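Local atomic coordinates of thioesterase superfamily protein (Shewanella loihica, PDB entry 2PRX), a protein that probably hydrolyses thioesters, as a dimeric hotdog-fold member of the thioesterase superfamily whose natural substrate is not established here. Residues Y34-Q39 against E115-I120; I41-P46 against G111-L116; L61-I66 against I102-P107. All blocks are in the same frame, centred on the assembly; numbering follows the deposited sequence.

Contact 1 (Y34-Q39 against E115-I120); sequences YWRGEQ and ELVGEI
Val117, Gly118, Glu119 and Ile120 are the residues of strand 114-122 that meet the turn at Arg36-Gln39, and they meet it through a few side-chain atoms and the Gly118 carbonyl. Upstream of them, Glu115 is near but not engaged: its OE2 lies 5.1 Å from Arg36 NH1, opposite charges at a distance where any attraction would probably be mild, while its OE1 is bonded to His43. Val117 gives the first real touch. Its CG1 stands anti to the backbone N (chi1 -175°) and turns toward Gln39 OE1, an approach so short that the exact setting of the amide is doubtful. Its other methyl, CG2, comes obliquely to the Arg36 guanidinium, 4.5 Å from NH1.

The fold explains why so little is shared. In this hotdog domain strand 34-36 is one of the two outermost strands of the sheet within the chain, and strand 39-44 runs between it and strand 114-122; the hairpin turns at Gly37 and Glu38, a type II' beta turn. Arg36 N bonds Gln39 O at 2.6 Å, the return bond from Gln39 N to Arg36 O being weak. Gly37, at phi 81°, has backbone angles that call for glycine.

Gly118 then offers its carbonyl: O lies 3.3 Å from Gln39 CA in a CA-H...O contact, and Gln39 CB rests against the same oxygen; Gly118 also pairs by a backbone hydrogen bond with Thr40. The Glu119 side chain bends at its second torsion, which sets OE1 4.2 Å from Gln39 CG, with the amide and carboxylate planes 70° apart. Last comes Ile120, whose CG1 is 4.4 Å from Glu38 O, while the side chain also packs on Ala77 of helix 59-78.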
loop_
_atom_site.group_PDB
_atom_site.type_symbol
_atom_site.label_atom_id
_atom_site.label_comp_id
_atom_site.label_asym_id
_atom_site.label_seq_id
_atom_site.Cartn_x
_atom_site.Cartn_y
_atom_site.Cartn_z
ATOM N N TYR A 34 -18.254 -0.665 -7.675
ATOM C CA TYR A 34 -19.391 -0.920 -8.550
ATOM C C TYR A 34 -18.936 -1.302 -9.953
ATOM O O TYR A 34 -17.862 -0.936 -10.413
ATOM C CB TYR A 34 -20.294 0.311 -8.749
ATOM C CG TYR A 34 -20.746 0.944 -7.461
ATOM C CD1 TYR A 34 -20.008 1.934 -6.838
ATOM C CD2 TYR A 34 -21.931 0.521 -6.859
ATOM C CE1 TYR A 34 -20.425 2.508 -5.654
ATOM C CE2 TYR A 34 -22.351 1.094 -5.676
ATOM C CZ TYR A 34 -21.599 2.084 -5.073
ATOM O OH TYR A 34 -22.051 2.627 -3.891
ATOM N N TRP A 35 -19.828 -2.013 -10.657
ATOM C CA TRP A 35 -19.594 -2.236 -12.082
ATOM C C TRP A 35 -19.722 -0.938 -12.873
ATOM O O TRP A 35 -20.602 -0.098 -12.662
ATOM C CB TRP A 35 -20.560 -3.295 -12.616
ATOM C CG TRP A 35 -20.153 -4.708 -12.329
ATOM C CD1 TRP A 35 -20.719 -5.634 -11.504
ATOM C CD2 TRP A 35 -19.005 -5.348 -12.913
ATOM N NE1 TRP A 35 -20.022 -6.810 -11.538
ATOM C CE2 TRP A 35 -18.961 -6.653 -12.401
ATOM C CE3 TRP A 35 -18.041 -4.903 -13.832
ATOM C CZ2 TRP A 35 -17.959 -7.554 -12.781
ATOM C CZ3 TRP A 35 -17.054 -5.802 -14.195
ATOM C CH2 TRP A 35 -17.026 -7.094 -13.668
ATOM N N ARG A 36 -18.821 -0.743 -13.807
ATOM C CA ARG A 36 -18.883 0.316 -14.801
ATOM C C ARG A 36 -18.815 -0.341 -16.168
ATOM O O ARG A 36 -17.869 -0.204 -16.929
ATOM C CB ARG A 36 -17.744 1.314 -14.644
ATOM C CG ARG A 36 -17.712 2.422 -15.681
ATOM C CD ARG A 36 -17.177 3.715 -15.066
ATOM N NE ARG A 36 -17.179 4.802 -16.035
ATOM C CZ ARG A 36 -16.196 5.236 -16.792
ATOM N NH1 ARG A 36 -14.980 4.704 -16.773
ATOM N NH2 ARG A 36 -16.420 6.260 -17.614
ATOM N N GLY A 37 -19.853 -1.126 -16.476
ATOM C CA GLY A 37 -19.803 -1.865 -17.730
ATOM C C GLY A 37 -18.951 -3.118 -17.547
ATOM O O GLY A 37 -19.357 -4.008 -16.805
ATOM N N GLU A 38 -17.824 -3.161 -18.236
ATOM C CA GLU A 38 -16.891 -4.260 -18.238
ATOM C C GLU A 38 -15.732 -3.978 -17.273
ATOM O O GLU A 38 -14.977 -4.893 -16.936
ATOM C CB GLU A 38 -16.351 -4.445 -19.658
ATOM C CG GLU A 38 -17.427 -4.819 -20.670
ATOM C CD GLU A 38 -17.766 -3.729 -21.670
ATOM O OE1 GLU A 38 -16.849 -3.213 -22.329
ATOM O OE2 GLU A 38 -18.964 -3.386 -21.779
ATOM N N GLN A 39 -15.641 -2.723 -16.871
ATOM C CA GLN A 39 -14.708 -2.183 -15.900
ATOM C C GLN A 39 -15.467 -2.068 -14.582
ATOM O O GLN A 39 -16.696 -2.144 -14.446
ATOM C CB GLN A 39 -14.171 -0.811 -16.291
ATOM C CG GLN A 39 -13.416 -0.755 -17.594
ATOM C CD GLN A 39 -13.058 0.650 -18.033
ATOM O OE1 GLN A 39 -13.153 1.599 -17.256
ATOM N NE2 GLN A 39 -12.630 0.782 -19.281
ATOM N N GLU A 115 -10.775 9.034 -8.201
ATOM C CA GLU A 115 -11.496 7.993 -8.945
ATOM C C GLU A 115 -10.611 6.776 -9.172
ATOM O O GLU A 115 -9.452 6.836 -9.577
ATOM C CB GLU A 115 -12.063 8.563 -10.248
ATOM C CG GLU A 115 -12.839 7.597 -11.116
ATOM C CD GLU A 115 -13.563 8.214 -12.296
ATOM O OE1 GLU A 115 -14.657 8.800 -12.100
ATOM O OE2 GLU A 115 -13.080 8.123 -13.455
ATOM N N LEU A 116 -11.154 5.604 -8.898
ATOM C CA LEU A 116 -10.527 4.325 -9.103
ATOM C C LEU A 116 -11.297 3.461 -10.104
ATOM O O LEU A 116 -12.459 3.163 -9.830
ATOM C CB LEU A 116 -10.456 3.539 -7.785
ATOM C CG LEU A 116 -9.356 3.999 -6.820
ATOM C CD1 LEU A 116 -9.913 5.092 -5.926
ATOM C CD2 LEU A 116 -8.814 2.829 -6.020
ATOM N N VAL A 117 -10.637 3.109 -11.186
ATOM C CA VAL A 117 -11.178 2.276 -12.251
ATOM C C VAL A 117 -10.344 1.013 -12.424
ATOM O O VAL A 117 -9.124 1.067 -12.539
ATOM C CB VAL A 117 -11.245 3.008 -13.606
ATOM C CG1 VAL A 117 -11.923 2.134 -14.653
ATOM C CG2 VAL A 117 -11.971 4.340 -13.499
ATOM N N GLY A 118 -10.992 -0.148 -12.489
ATOM C CA GLY A 118 -10.331 -1.406 -12.649
ATOM C C GLY A 118 -10.545 -2.042 -14.017
ATOM O O GLY A 118 -11.668 -2.028 -14.549
ATOM N N GLU A 119 -9.457 -2.568 -14.553
ATOM C CA GLU A 119 -9.437 -3.389 -15.759
ATOM C C GLU A 119 -9.280 -4.854 -15.387
ATOM O O GLU A 119 -8.366 -5.260 -14.681
ATOM C CB GLU A 119 -8.334 -2.926 -16.698
ATOM C CG GLU A 119 -8.228 -3.524 -18.066
ATOM C CD GLU A 119 -9.468 -4.193 -18.619
ATOM O OE1 GLU A 119 -10.594 -3.787 -18.220
ATOM O OE2 GLU A 119 -9.315 -5.130 -19.432
ATOM N N ILE A 120 -10.217 -5.695 -15.856
ATOM C CA ILE A 120 -10.019 -7.109 -15.625
ATOM C C ILE A 120 -9.125 -7.740 -16.682
ATOM O O ILE A 120 -9.507 -7.856 -17.839
ATOM C CB ILE A 120 -11.355 -7.879 -15.631
ATOM C CG1 ILE A 120 -12.331 -7.433 -14.556
ATOM C CG2 ILE A 120 -10.995 -9.348 -15.569
ATOM C CD1 ILE A 120 -11.779 -7.448 -13.150
#

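Contact 2 (I41-P46 against G111-L116); sequences IAHFMP and GVELEL
His43 and Glu115 lie side by side on one face of an antiparallel ladder, pointing the same way, in a hotdog sheet with this His-carboxylate pair on one face and apolar side chains on the other. The ladder joins strand 39-44 to strand 114-122; Ala42 with Leu116 and Phe44 with Leu114 are its hydrogen-bonded pairs, His43 with Glu115 the non-hydrogen-bonded pair between them.

The first torsion of Glu115 (chi1 -180°) sends CG away from its own amide nitrogen, and the extended chain runs along the histidine. Its OE1 arrives at the ring edge, near the ring plane, to accept a very short hydrogen bond of 2.5 Å from His43 NE2, bent to 147° at the hydrogen. The carboxylate is turned 73° from the ring. Ile41 crosses the same acid obliquely, CD1 at 3.6 Å from Glu115 CD. Glu113 OE1 comes at a slant to the same ring, 3.4 Å from His43 CD2. Were Glu115 replaced by an alanine, His43 NE2 would lose this acceptor, the imidazole would probably turn more easily, and one of the neighbours of Ile41 CD1 would be gone.

On the opposite face Ala42, Phe44 and Leu116 turn toward helix 59-78, where Leu65 receives Phe44 and Leu116, while Leu114 packs on Thr108 and Ala136. Leu114 CD1 sits at the edge of the Phe44 ring, 4.4 Å from Phe44 CD2. Past the strand ends, the selenium of selenomethionine 45 (Met45 SE) rests 3.8 Å from Val112 C. Pro46 crosses Leu114, and the fit is tight: Pro46 CG stands 3.5 Å from Leu114 CD1.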
loop_
_atom_site.group_PDB
_atom_site.type_symbol
_atom_site.label_atom_id
_atom_site.label_comp_id
_atom_site.label_asym_id
_atom_site.label_seq_id
_atom_site.Cartn_x
_atom_site.Cartn_y
_atom_site.Cartn_z
ATOM N N ILE A 41 -15.438 0.490 -10.913
ATOM C CA ILE A 41 -15.090 1.858 -10.549
ATOM C C ILE A 41 -15.470 2.168 -9.107
ATOM O O ILE A 41 -16.369 1.575 -8.513
ATOM C CB ILE A 41 -15.761 2.874 -11.499
ATOM C CG1 ILE A 41 -15.419 4.334 -11.251
ATOM C CG2 ILE A 41 -17.272 2.662 -11.480
ATOM C CD1 ILE A 41 -15.585 5.262 -12.421
ATOM N N ALA A 42 -14.715 3.107 -8.526
ATOM C CA ALA A 42 -14.940 3.647 -7.207
ATOM C C ALA A 42 -14.388 5.070 -7.140
ATOM O O ALA A 42 -13.587 5.496 -7.977
ATOM C CB ALA A 42 -14.362 2.746 -6.122
ATOM N N HIS A 43 -14.862 5.737 -6.108
ATOM C CA HIS A 43 -14.488 7.093 -5.743
ATOM C C HIS A 43 -14.233 7.210 -4.252
ATOM O O HIS A 43 -14.846 6.494 -3.456
ATOM C CB HIS A 43 -15.620 8.034 -6.173
ATOM C CG HIS A 43 -15.744 8.147 -7.660
ATOM N ND1 HIS A 43 -16.657 7.396 -8.377
ATOM C CD2 HIS A 43 -15.094 8.912 -8.570
ATOM C CE1 HIS A 43 -16.559 7.694 -9.657
ATOM N NE2 HIS A 43 -15.626 8.607 -9.806
ATOM N N PHE A 44 -13.333 8.112 -3.878
ATOM C CA PHE A 44 -12.963 8.317 -2.490
ATOM C C PHE A 44 -12.511 9.755 -2.221
ATOM O O PHE A 44 -11.929 10.376 -3.108
ATOM C CB PHE A 44 -11.829 7.380 -2.051
ATOM C CG PHE A 44 -11.628 7.449 -0.542
ATOM C CD1 PHE A 44 -12.615 7.014 0.326
ATOM C CD2 PHE A 44 -10.459 7.959 -0.010
ATOM C CE1 PHE A 44 -12.453 7.087 1.688
ATOM C CE2 PHE A 44 -10.292 8.029 1.358
ATOM C CZ PHE A 44 -11.281 7.597 2.214
HETATM N N MSE A 45 -12.785 10.193 -1.010
HETATM C CA MSE A 45 -12.475 11.484 -0.439
HETATM C C MSE A 45 -11.574 11.333 0.776
HETATM O O MSE A 45 -11.994 11.021 1.892
HETATM C CB MSE A 45 -13.748 12.230 -0.021
HETATM C CG MSE A 45 -13.510 13.688 0.333
HETATM SE SE MSE A 45 -12.554 14.635 -1.052
HETATM C CE MSE A 45 -14.193 15.316 -1.808
ATOM N N PRO A 46 -10.285 11.556 0.557
ATOM C CA PRO A 46 -9.353 11.582 1.697
ATOM C C PRO A 46 -9.819 12.534 2.790
ATOM O O PRO A 46 -10.404 13.574 2.468
ATOM C CB PRO A 46 -8.080 12.133 1.061
ATOM C CG PRO A 46 -8.158 11.660 -0.344
ATOM C CD PRO A 46 -9.621 11.770 -0.729
ATOM N N GLY A 111 -7.786 17.230 -1.212
ATOM C CA GLY A 111 -9.066 17.885 -1.199
ATOM C C GLY A 111 -9.872 17.684 -2.464
ATOM O O GLY A 111 -10.754 18.481 -2.767
ATOM N N VAL A 112 -9.545 16.647 -3.211
ATOM C CA VAL A 112 -10.311 16.323 -4.419
ATOM C C VAL A 112 -10.701 14.852 -4.412
ATOM O O VAL A 112 -9.958 13.978 -3.981
ATOM C CB VAL A 112 -9.514 16.676 -5.690
ATOM C CG1 VAL A 112 -10.182 16.100 -6.921
ATOM C CG2 VAL A 112 -9.364 18.198 -5.779
ATOM N N GLU A 113 -11.896 14.573 -4.897
ATOM C CA GLU A 113 -12.448 13.225 -5.029
ATOM C C GLU A 113 -11.573 12.332 -5.873
ATOM O O GLU A 113 -11.198 12.672 -7.007
ATOM C CB GLU A 113 -13.848 13.394 -5.645
ATOM C CG GLU A 113 -14.666 12.137 -5.796
ATOM C CD GLU A 113 -15.859 12.318 -6.740
ATOM O OE1 GLU A 113 -15.670 12.200 -7.968
ATOM O OE2 GLU A 113 -16.977 12.582 -6.260
ATOM N N LEU A 114 -11.175 11.154 -5.391
ATOM C CA LEU A 114 -10.295 10.297 -6.165
ATOM C C LEU A 114 -11.101 9.245 -6.929
ATOM O O LEU A 114 -11.991 8.644 -6.347
ATOM C CB LEU A 114 -9.284 9.588 -5.262
ATOM C CG LEU A 114 -8.553 10.473 -4.238
ATOM C CD1 LEU A 114 -7.863 9.652 -3.167
ATOM C CD2 LEU A 114 -7.545 11.384 -4.937
ATOM N N GLU A 115 -10.775 9.034 -8.201
ATOM C CA GLU A 115 -11.496 7.993 -8.945
ATOM C C GLU A 115 -10.611 6.776 -9.172
ATOM O O GLU A 115 -9.452 6.836 -9.577
ATOM C CB GLU A 115 -12.063 8.563 -10.248
ATOM C CG GLU A 115 -12.839 7.597 -11.116
ATOM C CD GLU A 115 -13.563 8.214 -12.296
ATOM O OE1 GLU A 115 -14.657 8.800 -12.100
ATOM O OE2 GLU A 115 -13.080 8.123 -13.455
ATOM N N LEU A 116 -11.154 5.604 -8.898
ATOM C CA LEU A 116 -10.527 4.325 -9.103
ATOM C C LEU A 116 -11.297 3.461 -10.104
ATOM O O LEU A 116 -12.459 3.163 -9.830
ATOM C CB LEU A 116 -10.456 3.539 -7.785
ATOM C CG LEU A 116 -9.356 3.999 -6.820
ATOM C CD1 LEU A 116 -9.913 5.092 -5.926
ATOM C CD2 LEU A 116 -8.814 2.829 -6.020
#

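Contact 3 (L61-I66 against I102-P107); sequences LIASLI and IDYLAP
Ile62 and Ile66 point from helix segment 61-66 toward strand segment 102-104, the two axes passing 10.5 Å apart with their directions 140° apart, and Ala63 and Ile102 are the nearest backbone pair. This is the core arrangement of the hotdog fold, a long helix lying against the concave side of a curved antiparallel sheet.

Apolar side chains and the Tyr104 ring meet between them. Ile66 and Ile102 reach toward each other tip to tip, Ile66 CD1 being 4.1 Å from Ile102 CG2. Because chi1 of Ile102 (-51°) sets CG1 opposite its carbonyl carbon, CD1 is carried to the helix, 3.7 Å from Ala63 CB. Its CG2 meanwhile covers one face of the Tyr104 ring, 3.7 Å above the plane and offset toward the rim, so Ile102 touches both the helix and the tyrosine. Ile62 CG2 comes obliquely to that ring, 4.2 Å from Tyr104 CE1.

Beyond strand 95-104 the sheet continues into the second subunit, where Ile102 and Asp103 join an antiparallel ladder. The phenol of Tyr104 makes a weak hydrogen bond to Gly59 O, and the same OH comes within 3.4 Å of Ala63 CB.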
loop_
_atom_site.group_PDB
_atom_site.type_symbol
_atom_site.label_atom_id
_atom_site.label_comp_id
_atom_site.label_asym_id
_atom_site.label_seq_id
_atom_site.Cartn_x
_atom_site.Cartn_y
_atom_site.Cartn_z
ATOM N N LEU A 61 -2.520 5.404 1.855
ATOM C CA LEU A 61 -3.951 5.494 1.586
ATOM C C LEU A 61 -4.225 5.132 0.137
ATOM O O LEU A 61 -5.096 4.316 -0.159
ATOM C CB LEU A 61 -4.493 6.903 1.899
ATOM C CG LEU A 61 -5.995 7.030 1.601
ATOM C CD1 LEU A 61 -6.819 6.036 2.407
ATOM C CD2 LEU A 61 -6.454 8.446 1.883
ATOM N N ILE A 62 -3.484 5.718 -0.786
ATOM C CA ILE A 62 -3.621 5.397 -2.220
ATOM C C ILE A 62 -3.381 3.926 -2.443
ATOM O O ILE A 62 -4.191 3.205 -3.030
ATOM C CB ILE A 62 -2.672 6.321 -3.017
ATOM C CG1 ILE A 62 -3.057 7.778 -2.826
ATOM C CG2 ILE A 62 -2.596 5.941 -4.481
ATOM C CD1 ILE A 62 -2.464 8.792 -3.771
ATOM N N ALA A 63 -2.285 3.361 -1.952
ATOM C CA ALA A 63 -2.074 1.929 -2.101
ATOM C C ALA A 63 -3.184 1.115 -1.441
ATOM O O ALA A 63 -3.468 0.014 -1.944
ATOM C CB ALA A 63 -0.732 1.502 -1.517
ATOM N N SER A 64 -3.761 1.643 -0.375
ATOM C CA SER A 64 -4.818 0.962 0.359
ATOM C C SER A 64 -6.077 0.858 -0.515
ATOM O O SER A 64 -6.661 -0.234 -0.518
ATOM C CB SER A 64 -5.211 1.627 1.671
ATOM O OG SER A 64 -4.135 1.807 2.568
ATOM N N LEU A 65 -6.425 1.954 -1.180
ATOM C CA LEU A 65 -7.661 1.993 -2.006
ATOM C C LEU A 65 -7.498 1.161 -3.249
ATOM O O LEU A 65 -8.451 0.560 -3.806
ATOM C CB LEU A 65 -8.013 3.443 -2.326
ATOM C CG LEU A 65 -8.264 4.366 -1.118
ATOM C CD1 LEU A 65 -8.274 5.820 -1.539
ATOM C CD2 LEU A 65 -9.572 3.990 -0.436
ATOM N N ILE A 66 -6.308 1.025 -3.811
ATOM C CA ILE A 66 -6.168 0.141 -4.971
ATOM C C ILE A 66 -6.400 -1.319 -4.593
ATOM O O ILE A 66 -7.054 -2.096 -5.301
ATOM C CB ILE A 66 -4.783 0.316 -5.612
ATOM C CG1 ILE A 66 -4.673 1.574 -6.479
ATOM C CG2 ILE A 66 -4.397 -0.933 -6.365
ATOM C CD1 ILE A 66 -3.243 2.058 -6.599
ATOM N N ILE A 102 2.697 -1.343 -7.678
ATOM C CA ILE A 102 2.175 -0.008 -7.867
ATOM C C ILE A 102 3.290 0.985 -8.220
ATOM O O ILE A 102 4.261 1.070 -7.473
ATOM C CB ILE A 102 1.427 0.496 -6.623
ATOM C CG1 ILE A 102 0.361 -0.469 -6.103
ATOM C CG2 ILE A 102 0.819 1.867 -6.870
ATOM C CD1 ILE A 102 -0.264 -0.087 -4.782
ATOM N N ASP A 103 3.151 1.693 -9.309
ATOM C CA ASP A 103 3.859 2.785 -9.903
ATOM C C ASP A 103 3.127 4.091 -9.601
ATOM O O ASP A 103 1.965 4.284 -9.970
ATOM C CB ASP A 103 3.979 2.611 -11.422
ATOM C CG ASP A 103 4.464 1.203 -11.741
ATOM O OD1 ASP A 103 5.665 0.963 -11.487
ATOM O OD2 ASP A 103 3.646 0.373 -12.202
ATOM N N TYR A 104 3.842 4.978 -8.939
ATOM C CA TYR A 104 3.371 6.295 -8.555
ATOM C C TYR A 104 3.730 7.311 -9.622
ATOM O O TYR A 104 4.835 7.811 -9.744
ATOM C CB TYR A 104 3.963 6.615 -7.182
ATOM C CG TYR A 104 3.338 5.757 -6.104
ATOM C CD1 TYR A 104 2.164 6.159 -5.471
ATOM C CD2 TYR A 104 3.891 4.551 -5.740
ATOM C CE1 TYR A 104 1.592 5.367 -4.491
ATOM C CE2 TYR A 104 3.335 3.755 -4.764
ATOM C CZ TYR A 104 2.172 4.168 -4.136
ATOM O OH TYR A 104 1.619 3.373 -3.160
ATOM N N LEU A 105 2.763 7.646 -10.468
ATOM C CA LEU A 105 3.015 8.398 -11.683
ATOM C C LEU A 105 3.047 9.896 -11.444
ATOM O O LEU A 105 3.668 10.638 -12.211
ATOM C CB LEU A 105 1.947 8.006 -12.735
ATOM C CG LEU A 105 1.917 6.518 -13.072
ATOM C CD1 LEU A 105 0.825 6.169 -14.079
ATOM C CD2 LEU A 105 3.267 6.061 -13.609
ATOM N N ALA A 106 2.378 10.353 -10.385
ATOM C CA ALA A 106 2.385 11.767 -10.027
ATOM C C ALA A 106 1.921 11.980 -8.595
ATOM O O ALA A 106 1.302 11.111 -7.976
ATOM C CB ALA A 106 1.497 12.558 -10.986
ATOM N N PRO A 107 2.208 13.155 -8.039
ATOM C CA PRO A 107 1.659 13.489 -6.722
ATOM C C PRO A 107 0.130 13.636 -6.808
ATOM O O PRO A 107 -0.390 14.130 -7.815
ATOM C CB PRO A 107 2.296 14.821 -6.371
ATOM C CG PRO A 107 3.200 15.203 -7.489
ATOM C CD PRO A 107 3.064 14.214 -8.592
#

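The three contacts sample one sheet and helix from rim to core. Contact 1 is a surface contact, sparse and mixed in character; contact 2 is partly buried, with a regular ladder and a polar pair on one face; contact 3 is buried and almost wholly apolar. Contacts 1 and 2 share strand 114-122, with Glu115 and Leu116 common to both, and Ile41 CD1 touches both Arg36 CD and Val117 CG2. Contact 3 uses the opposite margin of the sheet, next to the second subunit, yet its helix also packs on contact 2 through Leu61 and Leu65. Backbone hydrogen bonds thus carry contact 2, van der Waals packing contact 3, and scattered unbonded touches contact 1.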